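Local coordinates for thrombomodulin (Homo sapiens, PDB 1DX5), which serves as an endothelial cell receptor and as the cofactor for thrombin activation of protein C, here represented by its EGF-like domains 4 to 6, at residues 24-33 and 38-46; 79-90 and 95-103. All blocks are in the same frame, centred on the assembly; numbering follows the deposited sequence.

How the interactions relate
Running from the N terminus, the chain first meets interaction 1 in EGF-like domain 4, where residues 38-46 fold back on 24-33. The C28–C42 disulfide closes a loop that holds strand 32-35; its partner strand 42-44 starts at about the second cysteine and runs on past it. The chain then continues into EGF-like domain 5, where C46 is bonded to C51. Interaction 2 follows in the calcium-binding domain 6, where 95-103 return to 79-90 around the ion and the C89–C102 disulfide. The two contacts are therefore in series, neither enclosing nor crossing the other, with centres about 26 Å apart. Interaction 1 leads into domain 5, and interaction 2 opens at the end of strand 76-79.

Interaction 1: residues 24-33 and 38-46; sequences YLCVCAEGFA and EPHRCQMFC
C28 and C42 are joined by a disulfide, SG to SG 2.0 Å, at the middle of this contact. On one side of it the chain pairs as a short antiparallel hairpin: A33 and Q43 exchange two backbone hydrogen bonds, and F45 N donates to G31 O at 2.9 Å. The F45 ring turns back over the type II turn of residues 29-32, because its CG lies between the backbone N and the carbonyl carbon (chi1 73°). G31 CA thus sits over the ring face, 4.0 Å from the centroid, while A33 CB touches the rim at CD2. F32 reaches M44 on the other face of the hairpin, with CE2 3.9 Å from M44 CB. On the far side of the disulfide, C26 SG lies over one face of the H40 imidazole, 3.3 Å from CD2, and H40 NE2 shares a 3.2 Å hydrogen bond with Y24 OH at the edges of both rings. A water donates to both C26 O and P39 O. Further out, C26 is bonded to C12, and E13 accepts from C42 N. Disulfide and backbone pairing, with small aromatic contacts beside them, thus hold these two segments, consistent with a small EGF-like domain.

Interaction 2: residues 79-90 and 95-103; sequences DIDECENGGFCS and NLPGTFECI. With CA (calcium ion), chain N.
D79 and N95 meet beside a calcium ion that both bind, their side chains coming from opposite directions. N95 can be followed outward from its backbone. Its CB lies 3.5 Å from D81 OD1 and also touches C83 SG. With CG anti to the backbone N (chi1 -172°), the amide reaches into the site, and its plane stacks almost parallel, within 4°, on the carboxylate of D81. At the tip the two atoms divide the work: OD1 binds calcium at 2.4 Å, whereas ND2 donates to D79 OD2 at 2.9 Å and to a water that also makes a weak bond to D81 OD2. D79 grips the ion unevenly, with OD1 at 2.4 Å and OD2 at 2.9 Å. The same OD1 takes a nearly straight bond from G98 N, which meets it from above the carboxylate plane. The carbonyls of I80, L96 and T99, E82 OE1 and a water complete the ligands. D81, in the second shell, caps helix 82-85 by accepting from E84 N and, weakly, from C83 N, so the carboxylate stacked on the N95 amide is itself held at the helix start.

Beside the ion, the F100 ring packs against the E82 side chain, CD1 lying 3.6 Å from E82 CG. F88 CB sits over the F100 face, and the F88 ring turns its edge toward that face in an offset edge-to-face pair, planes 60° apart. The C89–C102 disulfide closes the far end. Calcium held by the start of the domain and by the end of strand 92-95 and the turn that leads from it into strand 100-103, beside a disulfide-braced hairpin, is the signature of the calcium-binding EGF-like domain.

Interaction 1: residues 24-33 and 38-46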
loop_
_atom_site.group_PDB
_atom_site.type_symbol
_atom_site.label_atom_id
_atom_site.label_comp_id
_atom_site.label_asym_id
_atom_site.label_seq_id
_atom_site.Cartn_x
_atom_site.Cartn_y
_atom_site.Cartn_z
ATOM N N TYR E 24 7.118 -44.413 -5.551
ATOM C CA TYR E 24 6.025 -43.845 -4.785
ATOM C C TYR E 24 5.707 -42.453 -5.309
ATOM O O TYR E 24 6.343 -41.944 -6.233
ATOM C CB TYR E 24 6.416 -43.729 -3.309
ATOM C CG TYR E 24 7.572 -42.789 -3.077
ATOM C CD1 TYR E 24 7.350 -41.437 -2.792
ATOM C CD2 TYR E 24 8.895 -43.237 -3.181
ATOM C CE1 TYR E 24 8.406 -40.553 -2.618
ATOM C CE2 TYR E 24 9.972 -42.351 -3.006
ATOM C CZ TYR E 24 9.712 -41.014 -2.727
ATOM O OH TYR E 24 10.756 -40.140 -2.561
ATOM N N LEU E 25 4.783 -41.796 -4.633
ATOM C CA LEU E 25 4.408 -40.474 -5.030
ATOM C C LEU E 25 3.950 -39.715 -3.799
ATOM O O LEU E 25 3.152 -40.211 -2.996
ATOM C CB LEU E 25 3.304 -40.579 -6.084
ATOM C CG LEU E 25 2.979 -39.437 -7.042
ATOM C CD1 LEU E 25 2.214 -38.417 -6.283
ATOM C CD2 LEU E 25 4.239 -38.846 -7.671
ATOM N N CYS E 26 4.520 -38.530 -3.626
ATOM C CA CYS E 26 4.154 -37.663 -2.527
ATOM C C CYS E 26 2.860 -36.962 -2.939
ATOM O O CYS E 26 2.789 -36.372 -4.025
ATOM C CB CYS E 26 5.232 -36.604 -2.308
ATOM S SG CYS E 26 6.742 -37.201 -1.513
ATOM N N VAL E 27 1.850 -37.036 -2.075
ATOM C CA VAL E 27 0.561 -36.416 -2.334
ATOM C C VAL E 27 0.170 -35.458 -1.213
ATOM O O VAL E 27 0.830 -35.383 -0.153
ATOM C CB VAL E 27 -0.576 -37.485 -2.575
ATOM C CG1 VAL E 27 -0.329 -38.245 -3.915
ATOM C CG2 VAL E 27 -0.606 -38.498 -1.436
ATOM N N CYS E 28 -0.914 -34.730 -1.457
ATOM C CA CYS E 28 -1.388 -33.748 -0.517
ATOM C C CYS E 28 -2.838 -33.947 -0.135
ATOM O O CYS E 28 -3.504 -34.859 -0.626
ATOM C CB CYS E 28 -1.179 -32.359 -1.116
ATOM S SG CYS E 28 0.525 -32.110 -1.687
ATOM N N ALA E 29 -3.300 -33.120 0.798
ATOM C CA ALA E 29 -4.691 -33.162 1.255
ATOM C C ALA E 29 -5.564 -32.583 0.158
ATOM O O ALA E 29 -5.065 -31.898 -0.741
ATOM C CB ALA E 29 -4.850 -32.335 2.525
ATOM N N GLU E 30 -6.864 -32.854 0.228
ATOM C CA GLU E 30 -7.796 -32.336 -0.760
ATOM C C GLU E 30 -7.716 -30.809 -0.707
ATOM O O GLU E 30 -7.558 -30.239 0.371
ATOM C CB GLU E 30 -9.216 -32.838 -0.483
ATOM C CG GLU E 30 -9.727 -32.502 0.901
ATOM N N GLY E 31 -7.728 -30.175 -1.879
ATOM C CA GLY E 31 -7.625 -28.729 -1.974
ATOM C C GLY E 31 -6.178 -28.277 -2.109
ATOM O O GLY E 31 -5.921 -27.078 -2.231
ATOM N N PHE E 32 -5.245 -29.238 -2.093
ATOM C CA PHE E 32 -3.799 -28.994 -2.221
ATOM C C PHE E 32 -3.219 -29.971 -3.249
ATOM O O PHE E 32 -3.739 -31.082 -3.458
ATOM C CB PHE E 32 -3.054 -29.253 -0.889
ATOM C CG PHE E 32 -3.352 -28.254 0.196
ATOM C CD1 PHE E 32 -4.537 -28.326 0.927
ATOM C CD2 PHE E 32 -2.431 -27.252 0.501
ATOM C CE1 PHE E 32 -4.799 -27.413 1.954
ATOM C CE2 PHE E 32 -2.683 -26.333 1.524
ATOM C CZ PHE E 32 -3.862 -26.412 2.250
ATOM N N ALA E 33 -2.101 -29.582 -3.847
ATOM C CA ALA E 33 -1.462 -30.446 -4.815
ATOM C C ALA E 33 0.028 -30.193 -4.710
ATOM O O ALA E 33 0.446 -29.126 -4.279
ATOM C CB ALA E 33 -1.991 -30.155 -6.254
ATOM N N GLU E 38 8.801 -28.503 -6.477
ATOM C CA GLU E 38 9.061 -29.070 -5.145
ATOM C C GLU E 38 8.026 -30.175 -4.916
ATOM O O GLU E 38 7.179 -30.058 -4.029
ATOM C CB GLU E 38 8.899 -28.002 -4.063
ATOM C CG GLU E 38 10.075 -27.070 -3.909
ATOM C CD GLU E 38 11.260 -27.725 -3.043
ATOM O OE1 GLU E 38 12.106 -28.454 -3.626
ATOM O OE2 GLU E 38 11.277 -27.478 -1.809
ATOM N N PRO E 39 8.113 -31.281 -5.691
ATOM C CA PRO E 39 7.200 -32.440 -5.628
ATOM C C PRO E 39 6.928 -33.081 -4.278
ATOM O O PRO E 39 5.887 -33.713 -4.093
ATOM C CB PRO E 39 7.800 -33.420 -6.635
ATOM C CG PRO E 39 9.234 -33.012 -6.696
ATOM C CD PRO E 39 9.199 -31.529 -6.653
ATOM N N HIS E 40 7.836 -32.879 -3.327
ATOM C CA HIS E 40 7.676 -33.423 -1.985
ATOM C C HIS E 40 6.890 -32.445 -1.116
ATOM O O HIS E 40 6.562 -32.741 0.037
ATOM C CB HIS E 40 9.046 -33.712 -1.348
ATOM C CG HIS E 40 9.658 -35.007 -1.782
ATOM N ND1 HIS E 40 10.134 -35.220 -3.059
ATOM C CD2 HIS E 40 9.888 -36.160 -1.104
ATOM C CE1 HIS E 40 10.631 -36.444 -3.146
ATOM N NE2 HIS E 40 10.493 -37.035 -1.974
ATOM N N ARG E 41 6.582 -31.279 -1.680
ATOM C CA ARG E 41 5.837 -30.261 -0.951
ATOM C C ARG E 41 4.446 -29.985 -1.537
ATOM O O ARG E 41 4.146 -30.359 -2.677
ATOM C CB ARG E 41 6.667 -28.978 -0.807
ATOM C CG ARG E 41 7.809 -29.124 0.206
ATOM C CD ARG E 41 8.629 -27.845 0.342
ATOM N NE ARG E 41 7.819 -26.703 0.763
ATOM C CZ ARG E 41 7.768 -25.536 0.123
ATOM N NH1 ARG E 41 8.486 -25.334 -0.978
ATOM N NH2 ARG E 41 6.969 -24.576 0.571
ATOM N N CYS E 42 3.613 -29.337 -0.725
ATOM C CA CYS E 42 2.239 -29.012 -1.072
ATOM C C CYS E 42 1.897 -27.522 -1.062
ATOM O O CYS E 42 2.423 -26.746 -0.250
ATOM C CB CYS E 42 1.303 -29.697 -0.084
ATOM S SG CYS E 42 1.516 -31.490 -0.020
ATOM N N GLN E 43 0.980 -27.146 -1.947
ATOM C CA GLN E 43 0.498 -25.777 -2.033
ATOM C C GLN E 43 -0.972 -25.837 -2.415
ATOM O O GLN E 43 -1.397 -26.672 -3.206
ATOM C CB GLN E 43 1.291 -24.934 -3.050
ATOM C CG GLN E 43 1.184 -25.424 -4.484
ATOM C CD GLN E 43 2.052 -24.554 -5.510
ATOM O OE1 GLN E 43 2.719 -23.638 -5.014
ATOM N NE2 GLN E 43 2.037 -24.851 -6.803
ATOM N N MET E 44 -1.739 -24.940 -1.821
ATOM C CA MET E 44 -3.177 -24.815 -2.031
ATOM C C MET E 44 -3.585 -24.475 -3.473
ATOM O O MET E 44 -2.862 -23.785 -4.192
ATOM C CB MET E 44 -3.687 -23.699 -1.104
ATOM C CG MET E 44 -5.143 -23.341 -1.261
ATOM S SD MET E 44 -5.552 -21.762 -0.501
ATOM C CE MET E 44 -7.172 -21.553 -1.141
ATOM N N PHE E 45 -4.761 -24.954 -3.870
ATOM C CA PHE E 45 -5.324 -24.639 -5.177
ATOM C C PHE E 45 -6.800 -24.316 -4.963
ATOM O O PHE E 45 -7.349 -24.597 -3.901
ATOM C CB PHE E 45 -5.112 -25.778 -6.211
ATOM C CG PHE E 45 -5.980 -27.014 -5.996
ATOM C CD1 PHE E 45 -7.341 -27.003 -6.303
ATOM C CD2 PHE E 45 -5.418 -28.198 -5.544
ATOM C CE1 PHE E 45 -8.122 -28.147 -6.162
ATOM C CE2 PHE E 45 -6.190 -29.351 -5.399
ATOM C CZ PHE E 45 -7.547 -29.325 -5.708
ATOM N N CYS E 46 -7.412 -23.638 -5.928
ATOM C CA CYS E 46 -8.836 -23.314 -5.851
ATOM C C CYS E 46 -9.366 -23.183 -7.278
ATOM O O CYS E 46 -8.707 -22.606 -8.129
ATOM C CB CYS E 46 -9.072 -22.007 -5.078
ATOM S SG CYS E 46 -10.835 -21.627 -4.708
HETATM O O HOH W 1 4.567 -35.405 -6.056
#

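Interaction 2: residues 79-90 and 95-103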
loop_
_atom_site.group_PDB
_atom_site.type_symbol
_atom_site.label_atom_id
_atom_site.label_comp_id
_atom_site.label_asym_id
_atom_site.label_seq_id
_atom_site.Cartn_x
_atom_site.Cartn_y
_atom_site.Cartn_z
ATOM N N ASP E 79 -11.407 -15.219 -5.956
ATOM C CA ASP E 79 -10.872 -15.027 -7.297
ATOM C C ASP E 79 -10.783 -13.566 -7.742
ATOM O O ASP E 79 -11.680 -12.761 -7.481
ATOM C CB ASP E 79 -11.715 -15.819 -8.300
ATOM C CG ASP E 79 -11.225 -15.623 -9.822
ATOM O OD1 ASP E 79 -10.048 -15.917 -10.137
ATOM O OD2 ASP E 79 -12.042 -15.175 -10.641
ATOM N N ILE E 80 -9.659 -13.230 -8.363
ATOM C CA ILE E 80 -9.455 -11.899 -8.915
ATOM C C ILE E 80 -10.063 -11.936 -10.331
ATOM O O ILE E 80 -9.714 -12.793 -11.138
ATOM C CB ILE E 80 -7.956 -11.550 -9.024
ATOM C CG1 ILE E 80 -7.321 -11.521 -7.638
ATOM C CG2 ILE E 80 -7.783 -10.162 -9.685
ATOM C CD1 ILE E 80 -5.804 -11.318 -7.651
ATOM N N ASP E 81 -11.024 -11.059 -10.596
ATOM C CA ASP E 81 -11.667 -10.996 -11.900
ATOM C C ASP E 81 -10.834 -10.021 -12.738
ATOM O O ASP E 81 -11.059 -8.817 -12.730
ATOM C CB ASP E 81 -13.123 -10.537 -11.729
ATOM C CG ASP E 81 -13.963 -10.588 -13.093
ATOM O OD1 ASP E 81 -13.353 -10.660 -14.173
ATOM O OD2 ASP E 81 -15.212 -10.537 -13.020
ATOM N N GLU E 82 -9.825 -10.559 -13.412
ATOM C CA GLU E 82 -8.907 -9.765 -14.230
ATOM C C GLU E 82 -9.590 -9.032 -15.374
ATOM O O GLU E 82 -9.147 -7.957 -15.788
ATOM C CB GLU E 82 -7.795 -10.652 -14.789
ATOM C CG GLU E 82 -6.827 -11.183 -13.751
ATOM C CD GLU E 82 -7.214 -12.649 -13.206
ATOM O OE1 GLU E 82 -8.373 -13.077 -13.391
ATOM O OE2 GLU E 82 -6.334 -13.311 -12.606
ATOM N N CYS E 83 -10.687 -9.596 -15.867
ATOM C CA CYS E 83 -11.405 -8.975 -16.964
ATOM C C CYS E 83 -12.134 -7.731 -16.473
ATOM O O CYS E 83 -11.974 -6.654 -17.046
ATOM C CB CYS E 83 -12.363 -9.972 -17.607
ATOM S SG CYS E 83 -11.558 -11.516 -18.119
ATOM N N GLU E 84 -12.895 -7.874 -15.391
ATOM C CA GLU E 84 -13.626 -6.748 -14.822
ATOM C C GLU E 84 -12.659 -5.702 -14.270
ATOM O O GLU E 84 -12.943 -4.510 -14.316
ATOM C CB GLU E 84 -14.563 -7.218 -13.707
ATOM C CG GLU E 84 -15.347 -6.076 -13.046
ATOM C CD GLU E 84 -16.438 -6.582 -11.965
ATOM O OE1 GLU E 84 -16.037 -6.848 -10.809
ATOM O OE2 GLU E 84 -17.645 -6.681 -12.314
ATOM N N ASN E 85 -11.540 -6.164 -13.714
ATOM C CA ASN E 85 -10.525 -5.285 -13.152
ATOM C C ASN E 85 -9.880 -4.441 -14.236
ATOM O O ASN E 85 -9.692 -3.237 -14.062
ATOM C CB ASN E 85 -9.440 -6.102 -12.443
ATOM C CG ASN E 85 -8.392 -5.174 -11.647
ATOM O OD1 ASN E 85 -8.681 -4.940 -10.483
ATOM N ND2 ASN E 85 -7.313 -4.690 -12.262
ATOM N N GLY E 86 -9.505 -5.089 -15.338
ATOM C CA GLY E 86 -8.869 -4.379 -16.436
ATOM C C GLY E 86 -7.356 -4.383 -16.309
ATOM O O GLY E 86 -6.811 -4.778 -15.263
ATOM N N GLY E 87 -6.673 -4.017 -17.393
ATOM C CA GLY E 87 -5.221 -3.969 -17.377
ATOM C C GLY E 87 -4.481 -5.279 -17.574
ATOM O O GLY E 87 -3.263 -5.268 -17.756
ATOM N N PHE E 88 -5.189 -6.404 -17.536
ATOM C CA PHE E 88 -4.561 -7.718 -17.708
ATOM C C PHE E 88 -4.637 -8.242 -19.132
ATOM O O PHE E 88 -3.769 -9.006 -19.572
ATOM C CB PHE E 88 -5.209 -8.750 -16.777
ATOM C CG PHE E 88 -4.858 -8.564 -15.331
ATOM C CD1 PHE E 88 -3.696 -9.127 -14.806
ATOM C CD2 PHE E 88 -5.699 -7.839 -14.487
ATOM C CE1 PHE E 88 -3.380 -8.971 -13.455
ATOM C CE2 PHE E 88 -5.395 -7.677 -13.147
ATOM C CZ PHE E 88 -4.236 -8.241 -12.621
ATOM N N CYS E 89 -5.705 -7.861 -19.826
ATOM C CA CYS E 89 -5.946 -8.288 -21.195
ATOM C C CYS E 89 -6.525 -7.141 -22.023
ATOM O O CYS E 89 -7.529 -6.542 -21.643
ATOM C CB CYS E 89 -6.909 -9.478 -21.180
ATOM S SG CYS E 89 -7.440 -10.106 -22.799
ATOM N N SER E 90 -5.867 -6.830 -23.139
ATOM C CA SER E 90 -6.307 -5.764 -24.035
ATOM C C SER E 90 -7.311 -6.258 -25.091
ATOM O O SER E 90 -8.062 -5.468 -25.669
ATOM C CB SER E 90 -5.105 -5.086 -24.694
ATOM O OG SER E 90 -4.211 -6.038 -25.239
ATOM N N ASN E 95 -12.899 -14.516 -17.710
ATOM C CA ASN E 95 -12.400 -14.754 -16.375
ATOM C C ASN E 95 -12.437 -16.241 -16.036
ATOM O O ASN E 95 -13.288 -16.989 -16.518
ATOM C CB ASN E 95 -13.228 -13.936 -15.367
ATOM C CG ASN E 95 -12.628 -13.977 -13.887
ATOM O OD1 ASN E 95 -11.394 -14.041 -13.794
ATOM N ND2 ASN E 95 -13.446 -13.969 -12.857
ATOM N N LEU E 96 -11.459 -16.674 -15.249
ATOM C CA LEU E 96 -11.368 -18.062 -14.824
ATOM C C LEU E 96 -11.048 -18.069 -13.340
ATOM O O LEU E 96 -10.603 -17.048 -12.784
ATOM C CB LEU E 96 -10.238 -18.779 -15.572
ATOM C CG LEU E 96 -10.454 -19.271 -17.008
ATOM C CD1 LEU E 96 -9.112 -19.515 -17.685
ATOM C CD2 LEU E 96 -11.263 -20.538 -16.976
ATOM N N PRO E 97 -11.319 -19.197 -12.665
ATOM C CA PRO E 97 -11.006 -19.240 -11.238
ATOM C C PRO E 97 -9.496 -19.459 -11.138
ATOM O O PRO E 97 -9.005 -20.536 -11.470
ATOM C CB PRO E 97 -11.761 -20.480 -10.756
ATOM C CG PRO E 97 -12.811 -20.723 -11.826
ATOM C CD PRO E 97 -12.077 -20.390 -13.074
ATOM N N GLY E 98 -8.760 -18.423 -10.747
ATOM C CA GLY E 98 -7.311 -18.557 -10.621
ATOM C C GLY E 98 -6.483 -17.897 -11.702
ATOM O O GLY E 98 -5.299 -17.657 -11.518
ATOM N N THR E 99 -7.082 -17.660 -12.859
ATOM C CA THR E 99 -6.391 -17.000 -13.969
ATOM C C THR E 99 -7.440 -16.392 -14.915
ATOM O O THR E 99 -8.538 -16.043 -14.483
ATOM C CB THR E 99 -5.427 -17.981 -14.704
ATOM O OG1 THR E 99 -4.762 -17.299 -15.772
ATOM C CG2 THR E 99 -6.173 -19.205 -15.250
ATOM N N PHE E 100 -7.097 -16.226 -16.183
ATOM C CA PHE E 100 -8.031 -15.661 -17.154
ATOM C C PHE E 100 -7.604 -16.056 -18.561
ATOM O O PHE E 100 -6.447 -16.422 -18.790
ATOM C CB PHE E 100 -8.061 -14.127 -17.043
ATOM C CG PHE E 100 -6.730 -13.462 -17.363
ATOM C CD1 PHE E 100 -5.744 -13.331 -16.378
ATOM C CD2 PHE E 100 -6.464 -12.986 -18.650
ATOM C CE1 PHE E 100 -4.519 -12.737 -16.668
ATOM C CE2 PHE E 100 -5.243 -12.390 -18.958
ATOM C CZ PHE E 100 -4.264 -12.264 -17.966
ATOM N N GLU E 101 -8.554 -16.033 -19.494
ATOM C CA GLU E 101 -8.242 -16.338 -20.892
ATOM C C GLU E 101 -8.298 -15.041 -21.703
ATOM O O GLU E 101 -9.275 -14.291 -21.642
ATOM C CB GLU E 101 -9.213 -17.345 -21.487
ATOM C CG GLU E 101 -8.751 -17.832 -22.850
ATOM C CD GLU E 101 -9.922 -18.521 -23.689
ATOM O OE1 GLU E 101 -11.101 -18.383 -23.302
ATOM O OE2 GLU E 101 -9.615 -19.167 -24.708
ATOM N N CYS E 102 -7.228 -14.769 -22.436
ATOM C CA CYS E 102 -7.151 -13.561 -23.235
ATOM C C CYS E 102 -7.064 -13.949 -24.702
ATOM O O CYS E 102 -6.181 -14.706 -25.106
ATOM C CB CYS E 102 -5.925 -12.738 -22.816
ATOM S SG CYS E 102 -5.817 -11.071 -23.543
ATOM N N ILE E 103 -8.062 -13.523 -25.469
ATOM C CA ILE E 103 -8.088 -13.799 -26.898
ATOM C C ILE E 103 -7.441 -12.618 -27.615
ATOM O O ILE E 103 -7.829 -11.458 -27.405
ATOM C CB ILE E 103 -9.530 -14.027 -27.443
ATOM C CG1 ILE E 103 -10.076 -15.394 -26.998
ATOM C CG2 ILE E 103 -9.515 -14.006 -28.959
ATOM C CD1 ILE E 103 -10.533 -15.459 -25.584
HETATM CA CA CA N . -9.707 -14.878 -12.275
HETATM O O HOH W 2 -15.952 -13.487 -13.551
HETATM O O HOH W 3 -7.535 -15.196 -11.247
#